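Oligopeptide ABC transporter, periplasmic oligopeptide-binding protein, putative (Thermotoga maritima MSB8, PDB 5IPW) probably binds oligopeptides in the periplasm and hands them to an ABC transporter for uptake across the membrane. Local coordinates at residues Val53-Gln58 against Phe605-Glu610; His22-Leu27 against Gly57-Thr62. All blocks are in the same frame, centred on the assembly; numbering follows the deposited sequence.

How the contacts relate
Both contacts involve the loop that connects strand 48-51 to strand 62-67, and they overlap at Gly57 and Gln58. Along this loop contact 1 comes first: Val53-Gln58 meets Phe605-Glu610, more than 540 residues later, by a network of polar bonds. Contact 2 follows where Gly57-Thr62 runs toward strand 62-67, and here the partner is the N-terminal segment His22-Leu27, held by van der Waals contact, mainly of one phenylalanine ring with backbone. The centres of the two contacts lie about 15 Å apart. One connecting loop is thus tied to both the N-terminal region and the C-terminal region of this solute-binding protein, next to the sheet that contains strands 62-67, 276-281 and 252-257.

Contact 1: residues Val53-Gln58 against Phe605-Glu610; sequences VEKVGQ and FRNVPE
Asn607 and Glu54 reach across to each other's backbone through their first torsions: CG of Asn607 stands beside its own backbone N (chi1 -82°), while CG of Glu54 lies anti to its N (chi1 -165°) and the chain runs on extended. The amide of Asn607 thereby comes to lie along the backbone of Glu54 and Lys55. Its OD1 accepts two N-H groups, a straight bond in the carbonyl plane from Lys55 N (2.9 Å) and a more bent one from Glu54 N (3.0 Å), which sits above that plane. On the other branch, ND2 of Asn607 donates to Lys55 O at 3.0 Å, with the acceptor in the amide plane, and also to Gln628 O, so four backbone groups fix the rotation of the amide. The Glu54 carboxylate returns the grip: OE2 accepts a hydrogen bond from Asn607 N (3.2 Å), which lies above the carboxylate plane, and a water bridges OE2 to Val608 O. NH1 of Arg606 forms a salt bridge with OE1 at 3.0 Å, on the syn side of OE1 but tilted well out of the carboxylate plane, the carboxylate and guanidinium planes being nearly perpendicular (82°). Beside this polar network Val53 supplies the apolar part, its CG2 lying 4.1 Å from CG of Pro609. The contact thus fastens the irregular loop between strands 48-51 and 62-67 to the loop that follows strand 605-606. That strand pairs antiparallel with strand 630-631, whose Phe630 touches Lys55, Arg606 and Asn607, while Val608 packs against strand 326-333.

Contact 2: residues His22-Leu27 against Gly57-Thr62; sequences HESPML and GQFGGT
Phe59 lays one face of its ring against the backbone of Glu23 and Ser24, and this is the tight part of the contact. The amide N of Ser24 stands 3.6 Å above the ring plane over its centre, and the carbonyl carbon of Glu23 comes within 3.4 Å of CE2, toward the rim. Ser24 CB continues the cover to 3.7 Å from CD1. A peptide group thus lies on the aromatic face, with no hydrogen bond across the contact. With CG beside the backbone N of Phe59 (chi1 -78°), the ring projects from its loop onto this peptide. Packing is thinner at the margins: the exposed Pro25 reaches Phe59 only with CD, 3.7 Å from CB, and His22 approaches with CB while its imidazole leads away. The Glu23 carboxylate turns elsewhere, to Arg42 and Thr28. Ser24 occupies the N-cap position of helix 25-32, although its hydroxyl makes no capping bond and pairs with Asp275 instead, so the ring rests on the chain just as it enters that helix. Beyond it, Gly60 and Gly61 hydrogen-bond through their backbones to Tyr273 and Tyr276 and lead into strand 62-67, which lies parallel to strand 276-281, while Met26 and Leu27 touch strand 252-257.

Contact 1: residues Val53-Gln58 against Phe605-Glu610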
loop_
_atom_site.group_PDB
_atom_site.type_symbol
_atom_site.label_atom_id
_atom_site.label_comp_id
_atom_site.label_asym_id
_atom_site.label_seq_id
_atom_site.Cartn_x
_atom_site.Cartn_y
_atom_site.Cartn_z
ATOM N N VAL A 53 -20.993 -0.316 1.916
ATOM C CA VAL A 53 -20.546 0.887 1.244
ATOM C C VAL A 53 -21.732 1.674 0.713
ATOM O O VAL A 53 -21.707 2.894 0.713
ATOM C CB VAL A 53 -19.583 0.557 0.084
ATOM C CG1 VAL A 53 -19.408 1.747 -0.846
ATOM C CG2 VAL A 53 -18.241 0.112 0.635
ATOM N N GLU A 54 -22.764 0.974 0.261
ATOM C CA GLU A 54 -23.833 1.604 -0.493
ATOM C C GLU A 54 -25.191 1.239 0.064
ATOM O O GLU A 54 -26.021 2.109 0.317
ATOM C CB GLU A 54 -23.730 1.154 -1.948
ATOM C CG GLU A 54 -24.526 1.970 -2.941
ATOM C CD GLU A 54 -24.466 1.372 -4.334
ATOM O OE1 GLU A 54 -25.484 1.463 -5.061
ATOM O OE2 GLU A 54 -23.409 0.800 -4.691
ATOM N N LYS A 55 -25.433 -0.052 0.224
ATOM C CA LYS A 55 -26.687 -0.509 0.765
ATOM C C LYS A 55 -26.595 -1.959 1.170
ATOM O O LYS A 55 -25.640 -2.652 0.830
ATOM C CB LYS A 55 -27.806 -0.325 -0.255
ATOM C CG LYS A 55 -27.598 -1.087 -1.551
ATOM C CD LYS A 55 -28.610 -0.677 -2.614
ATOM C CE LYS A 55 -29.959 -1.317 -2.361
ATOM N NZ LYS A 55 -30.947 -0.943 -3.403
ATOM N N VAL A 56 -27.608 -2.415 1.893
ATOM C CA VAL A 56 -27.669 -3.796 2.320
ATOM C C VAL A 56 -27.825 -4.660 1.075
ATOM O O VAL A 56 -28.664 -4.384 0.229
ATOM C CB VAL A 56 -28.823 -4.025 3.318
ATOM C CG1 VAL A 56 -28.975 -5.504 3.669
ATOM C CG2 VAL A 56 -28.575 -3.220 4.589
ATOM N N GLY A 57 -27.009 -5.699 0.975
ATOM C CA GLY A 57 -26.921 -6.502 -0.244
ATOM C C GLY A 57 -27.839 -7.706 -0.297
ATOM O O GLY A 57 -28.557 -7.992 0.650
ATOM N N GLN A 58 -27.801 -8.406 -1.428
ATOM C CA GLN A 58 -28.593 -9.612 -1.667
ATOM C C GLN A 58 -27.653 -10.761 -1.941
ATOM O O GLN A 58 -26.578 -10.572 -2.515
ATOM C CB GLN A 58 -29.509 -9.434 -2.870
ATOM C CG GLN A 58 -30.584 -8.388 -2.671
ATOM C CD GLN A 58 -31.349 -8.095 -3.946
ATOM O OE1 GLN A 58 -30.804 -7.530 -4.891
ATOM N NE2 GLN A 58 -32.623 -8.474 -3.977
ATOM N N PHE A 605 -23.559 -4.574 -10.169
ATOM C CA PHE A 605 -22.548 -4.996 -9.222
ATOM C C PHE A 605 -22.313 -3.846 -8.249
ATOM O O PHE A 605 -21.811 -2.785 -8.632
ATOM C CB PHE A 605 -21.256 -5.367 -9.944
ATOM C CG PHE A 605 -20.311 -6.162 -9.097
ATOM C CD1 PHE A 605 -19.436 -5.529 -8.235
ATOM C CD2 PHE A 605 -20.319 -7.550 -9.146
ATOM C CE1 PHE A 605 -18.572 -6.263 -7.444
ATOM C CE2 PHE A 605 -19.455 -8.291 -8.367
ATOM C CZ PHE A 605 -18.576 -7.646 -7.514
ATOM N N ARG A 606 -22.666 -4.069 -6.988
ATOM C CA ARG A 606 -22.889 -2.981 -6.052
ATOM C C ARG A 606 -22.000 -3.038 -4.827
ATOM O O ARG A 606 -21.224 -3.978 -4.663
ATOM C CB ARG A 606 -24.363 -2.984 -5.654
ATOM C CG ARG A 606 -25.266 -2.475 -6.761
ATOM C CD ARG A 606 -25.067 -0.980 -6.936
ATOM N NE ARG A 606 -24.919 -0.597 -8.328
ATOM C CZ ARG A 606 -24.630 0.635 -8.746
ATOM N NH1 ARG A 606 -24.442 1.628 -7.884
ATOM N NH2 ARG A 606 -24.528 0.877 -10.050
ATOM N N ASN A 607 -22.118 -2.009 -3.981
ATOM C CA ASN A 607 -21.292 -1.831 -2.776
ATOM C C ASN A 607 -19.815 -1.629 -3.112
ATOM O O ASN A 607 -18.939 -1.923 -2.295
ATOM C CB ASN A 607 -21.479 -2.992 -1.771
ATOM C CG ASN A 607 -22.719 -2.831 -0.887
ATOM O OD1 ASN A 607 -23.320 -1.770 -0.803
ATOM N ND2 ASN A 607 -23.089 -3.899 -0.216
ATOM N N VAL A 608 -19.547 -1.115 -4.312
ATOM C CA VAL A 608 -18.189 -0.775 -4.729
ATOM C C VAL A 608 -18.026 0.734 -4.577
ATOM O O VAL A 608 -18.818 1.485 -5.135
ATOM C CB VAL A 608 -17.913 -1.158 -6.200
ATOM C CG1 VAL A 608 -16.451 -0.943 -6.542
ATOM C CG2 VAL A 608 -18.282 -2.615 -6.466
ATOM N N PRO A 609 -17.000 1.182 -3.825
ATOM C CA PRO A 609 -16.785 2.617 -3.598
ATOM C C PRO A 609 -16.504 3.408 -4.868
ATOM O O PRO A 609 -15.721 2.971 -5.706
ATOM C CB PRO A 609 -15.549 2.667 -2.685
ATOM C CG PRO A 609 -15.399 1.308 -2.138
ATOM C CD PRO A 609 -16.015 0.357 -3.111
ATOM N N GLU A 610 -17.119 4.579 -4.974
ATOM C CA GLU A 610 -16.929 5.465 -6.113
ATOM C C GLU A 610 -15.478 5.914 -6.205
ATOM O O GLU A 610 -14.845 5.802 -7.255
ATOM C CB GLU A 610 -17.845 6.680 -5.978
ATOM C CG GLU A 610 -18.086 7.426 -7.276
ATOM C CD GLU A 610 -18.964 8.659 -7.106
ATOM O OE1 GLU A 610 -18.714 9.662 -7.807
ATOM O OE2 GLU A 610 -19.901 8.636 -6.278
HETATM O O HOH W 1 -21.079 0.426 -5.858
#

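Contact 2: residues His22-Leu27 against Gly57-Thr62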
loop_
_atom_site.group_PDB
_atom_site.type_symbol
_atom_site.label_atom_id
_atom_site.label_comp_id
_atom_site.label_asym_id
_atom_site.label_seq_id
_atom_site.Cartn_x
_atom_site.Cartn_y
_atom_site.Cartn_z
ATOM N N HIS A 22 -29.044 -14.463 8.936
ATOM C CA HIS A 22 -29.491 -14.966 7.642
ATOM C C HIS A 22 -28.313 -15.528 6.871
ATOM O O HIS A 22 -27.167 -15.248 7.204
ATOM C CB HIS A 22 -30.151 -13.842 6.856
ATOM C CG HIS A 22 -31.268 -13.182 7.597
ATOM N ND1 HIS A 22 -32.515 -13.757 7.726
ATOM C CD2 HIS A 22 -31.320 -12.010 8.271
ATOM C CE1 HIS A 22 -33.290 -12.961 8.442
ATOM N NE2 HIS A 22 -32.587 -11.897 8.789
ATOM N N GLU A 23 -28.599 -16.317 5.842
ATOM C CA GLU A 23 -27.557 -17.021 5.096
ATOM C C GLU A 23 -27.928 -17.107 3.642
ATOM O O GLU A 23 -29.091 -16.947 3.293
ATOM C CB GLU A 23 -27.400 -18.438 5.645
ATOM C CG GLU A 23 -28.528 -19.383 5.229
ATOM C CD GLU A 23 -28.682 -20.586 6.140
ATOM O OE1 GLU A 23 -27.754 -20.841 6.914
ATOM O OE2 GLU A 23 -29.721 -21.280 6.090
ATOM N N SER A 24 -26.950 -17.394 2.790
ATOM C CA SER A 24 -27.224 -17.541 1.366
ATOM C C SER A 24 -28.088 -18.773 1.137
ATOM O O SER A 24 -27.889 -19.781 1.797
ATOM C CB SER A 24 -25.933 -17.675 0.578
ATOM O OG SER A 24 -26.197 -17.671 -0.814
ATOM N N PRO A 25 -29.057 -18.697 0.211
ATOM C CA PRO A 25 -29.902 -19.857 -0.100
ATOM C C PRO A 25 -29.122 -21.163 -0.299
ATOM O O PRO A 25 -29.499 -22.187 0.267
ATOM C CB PRO A 25 -30.590 -19.444 -1.405
ATOM C CG PRO A 25 -30.687 -17.960 -1.317
ATOM C CD PRO A 25 -29.476 -17.501 -0.547
ATOM N N MET A 26 -28.035 -21.123 -1.066
ATOM C CA MET A 26 -27.226 -22.319 -1.291
ATOM C C MET A 26 -26.781 -22.968 0.019
ATOM O O MET A 26 -26.635 -24.184 0.090
ATOM C CB MET A 26 -26.001 -22.017 -2.173
ATOM C CG MET A 26 -24.917 -21.173 -1.515
ATOM S SD MET A 26 -23.366 -21.114 -2.432
ATOM C CE MET A 26 -22.551 -22.582 -1.821
ATOM N N LEU A 27 -26.549 -22.164 1.052
ATOM C CA LEU A 27 -26.189 -22.713 2.357
ATOM C C LEU A 27 -27.410 -23.278 3.081
ATOM O O LEU A 27 -27.305 -24.294 3.766
ATOM C CB LEU A 27 -25.489 -21.663 3.218
ATOM C CG LEU A 27 -24.175 -21.124 2.658
ATOM C CD1 LEU A 27 -23.578 -20.108 3.616
ATOM C CD2 LEU A 27 -23.175 -22.243 2.414
ATOM N N GLY A 57 -27.009 -5.699 0.975
ATOM C CA GLY A 57 -26.921 -6.502 -0.244
ATOM C C GLY A 57 -27.839 -7.706 -0.297
ATOM O O GLY A 57 -28.557 -7.992 0.650
ATOM N N GLN A 58 -27.801 -8.406 -1.428
ATOM C CA GLN A 58 -28.593 -9.612 -1.667
ATOM C C GLN A 58 -27.653 -10.761 -1.941
ATOM O O GLN A 58 -26.578 -10.572 -2.515
ATOM C CB GLN A 58 -29.509 -9.434 -2.870
ATOM C CG GLN A 58 -30.584 -8.388 -2.671
ATOM C CD GLN A 58 -31.349 -8.095 -3.946
ATOM O OE1 GLN A 58 -30.804 -7.530 -4.891
ATOM N NE2 GLN A 58 -32.623 -8.474 -3.977
ATOM N N PHE A 59 -28.065 -11.950 -1.523
ATOM C CA PHE A 59 -27.241 -13.139 -1.658
ATOM C C PHE A 59 -27.331 -13.702 -3.070
ATOM O O PHE A 59 -28.409 -13.727 -3.675
ATOM C CB PHE A 59 -27.707 -14.228 -0.692
ATOM C CG PHE A 59 -27.272 -14.021 0.719
ATOM C CD1 PHE A 59 -25.925 -13.982 1.036
ATOM C CD2 PHE A 59 -28.210 -13.911 1.743
ATOM C CE1 PHE A 59 -25.513 -13.804 2.344
ATOM C CE2 PHE A 59 -27.807 -13.733 3.053
ATOM C CZ PHE A 59 -26.456 -13.686 3.356
ATOM N N GLY A 60 -26.195 -14.167 -3.574
ATOM C CA GLY A 60 -26.154 -14.996 -4.759
ATOM C C GLY A 60 -25.119 -14.553 -5.756
ATOM O O GLY A 60 -24.370 -13.608 -5.509
ATOM N N GLY A 61 -25.074 -15.270 -6.879
ATOM C CA GLY A 61 -24.341 -14.835 -8.059
ATOM C C GLY A 61 -22.932 -15.366 -8.176
ATOM O O GLY A 61 -22.357 -15.889 -7.214
ATOM N N THR A 62 -22.389 -15.238 -9.384
ATOM C CA THR A 62 -21.009 -15.588 -9.671
ATOM C C THR A 62 -20.335 -14.355 -10.234
ATOM O O THR A 62 -20.752 -13.811 -11.253
ATOM C CB THR A 62 -20.880 -16.767 -10.662
ATOM O OG1 THR A 62 -21.455 -17.949 -10.087
ATOM C CG2 THR A 62 -19.421 -17.062 -10.980
#